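Local coordinates for 5-formaminoimidazole-4-carboxamide-1-(beta)-D-ribofuranosyl 5'-monophosphate synthetase (Methanocaldococcus jannaschii, PDB 2R7L), which catalyses the folate-independent formylation of AICAR to FAICAR with ATP and formate, a late step of purine biosynthesis, at residues M339-R342 with I343-I347. Residues are numbered along the deposited sequence; the frame is centred on the assembly and turned at random.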
loop_
_atom_site.group_PDB
_atom_site.type_symbol
_atom_site.label_atom_id
_atom_site.label_comp_id
_atom_site.label_asym_id
_atom_site.label_seq_id
_atom_site.Cartn_x
_atom_site.Cartn_y
_atom_site.Cartn_z
ATOM N N MET A 339 -10.838 3.499 14.791
ATOM C CA MET A 339 -11.800 2.790 15.621
ATOM C C MET A 339 -13.005 2.344 14.793
ATOM O O MET A 339 -13.488 1.220 14.933
ATOM C CB MET A 339 -12.261 3.667 16.788
ATOM C CG MET A 339 -13.219 2.958 17.726
ATOM S SD MET A 339 -12.479 1.550 18.566
ATOM C CE MET A 339 -11.551 2.329 19.887
ATOM N N GLY A 340 -13.495 3.232 13.935
ATOM C CA GLY A 340 -14.590 2.885 13.025
ATOM C C GLY A 340 -14.338 1.626 12.189
ATOM O O GLY A 340 -15.251 0.811 11.986
ATOM N N GLN A 341 -13.108 1.464 11.696
ATOM C CA GLN A 341 -12.755 0.286 10.903
ATOM C C GLN A 341 -12.612 -0.965 11.757
ATOM O O GLN A 341 -12.903 -2.072 11.298
ATOM C CB GLN A 341 -11.466 0.494 10.093
ATOM C CG GLN A 341 -11.206 -0.680 9.141
ATOM C CD GLN A 341 -10.000 -0.505 8.251
ATOM O OE1 GLN A 341 -9.260 0.475 8.358
ATOM N NE2 GLN A 341 -9.789 -1.474 7.356
ATOM N N ARG A 342 -12.138 -0.784 12.987
ATOM C CA ARG A 342 -12.040 -1.871 13.962
ATOM C C ARG A 342 -13.416 -2.410 14.360
ATOM O O ARG A 342 -13.586 -3.611 14.567
ATOM C CB ARG A 342 -11.286 -1.412 15.211
ATOM C CG ARG A 342 -11.094 -2.513 16.250
ATOM C CD ARG A 342 -10.246 -3.630 15.698
ATOM N NE ARG A 342 -10.231 -4.831 16.537
ATOM C CZ ARG A 342 -11.123 -5.815 16.451
ATOM N NH1 ARG A 342 -12.127 -5.737 15.576
ATOM N NH2 ARG A 342 -11.021 -6.874 17.251
ATOM N N ILE A 343 -14.392 -1.518 14.467
ATOM C CA ILE A 343 -15.775 -1.930 14.713
ATOM C C ILE A 343 -16.285 -2.762 13.523
ATOM O O ILE A 343 -16.759 -3.884 13.699
ATOM C CB ILE A 343 -16.685 -0.703 14.956
ATOM C CG1 ILE A 343 -16.369 -0.065 16.316
ATOM C CG2 ILE A 343 -18.164 -1.077 14.853
ATOM C CD1 ILE A 343 -16.871 1.354 16.461
ATOM N N ALA A 344 -16.146 -2.211 12.317
ATOM C CA ALA A 344 -16.592 -2.861 11.078
ATOM C C ALA A 344 -15.994 -4.250 10.895
ATOM O O ALA A 344 -16.671 -5.174 10.462
ATOM C CB ALA A 344 -16.265 -2.001 9.892
ATOM N N ARG A 345 -14.725 -4.388 11.243
ATOM C CA ARG A 345 -14.037 -5.648 11.127
ATOM C C ARG A 345 -14.635 -6.703 12.054
ATOM O O ARG A 345 -14.814 -7.851 11.655
ATOM C CB ARG A 345 -12.552 -5.456 11.428
ATOM C CG ARG A 345 -11.793 -6.748 11.581
ATOM C CD ARG A 345 -10.316 -6.482 11.451
ATOM N NE ARG A 345 -10.062 -5.649 10.281
ATOM C CZ ARG A 345 -8.944 -4.963 10.073
ATOM N NH1 ARG A 345 -7.965 -4.998 10.967
ATOM N NH2 ARG A 345 -8.815 -4.231 8.975
ATOM N N GLU A 346 -14.935 -6.313 13.290
ATOM C CA GLU A 346 -15.545 -7.230 14.243
ATOM C C GLU A 346 -16.886 -7.675 13.684
ATOM O O GLU A 346 -17.255 -8.835 13.792
ATOM C CB GLU A 346 -15.710 -6.585 15.628
ATOM C CG GLU A 346 -15.846 -7.588 16.803
ATOM C CD GLU A 346 -14.525 -8.231 17.192
ATOM O OE1 GLU A 346 -13.510 -8.005 16.490
ATOM O OE2 GLU A 346 -14.489 -8.966 18.207
ATOM N N ILE A 347 -17.609 -6.752 13.067
ATOM C CA ILE A 347 -18.870 -7.105 12.433
ATOM C C ILE A 347 -18.627 -8.093 11.284
ATOM O O ILE A 347 -19.282 -9.136 11.210
ATOM C CB ILE A 347 -19.647 -5.863 11.968
ATOM C CG1 ILE A 347 -20.037 -5.004 13.187
ATOM C CG2 ILE A 347 -20.894 -6.275 11.207
ATOM C CD1 ILE A 347 -20.771 -3.699 12.849
#
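Arg342 reaches one turn along the helix to Glu346 and meets a single carboxylate oxygen end-on with two nitrogens: NH1 and NH2 each lie 2.8 Å from Glu346 OE1. The oxygen sits close to the guanidinium plane, yet both donors approach it from the same face of the carboxylate, the two flat groups being turned 51° apart. A bend at chi2 (63°) swings the arginine chain along the helix toward its partner. The other carboxylate oxygen, OE2, is hydrogen-bonded to Ser214, and Arg342 NE forms a salt bridge with Glu221, so this buried charge is shared between two acids. A leucine in place of Arg342 would probably leave buried Glu346, and Glu221 with it, without their shared positive partner. One residue earlier on each turn, Gln341 NE2 and Arg345 NH2 come within 3.3 Å, amide and guanidinium 73° apart; both are donors, and Glu39 OE2 takes a hydrogen bond from the amide and a salt bridge from the arginine, consistent with their closeness. On the apolar side, Met339 CG touches Ile343 CD1 at 4.2 Å, and both side chains rest on Pro293. Four backbone bonds, from Ile343 N to Met339 O (2.9 Å) to the longer Glu346 N to Arg342 O (3.3 Å), hold the turns. The arrangement is an i to i+4 salt bridge on the first turns of helix 339-353, which packs against strand 205-214 of the five-stranded antiparallel sheet in this ATP-grasp enzyme.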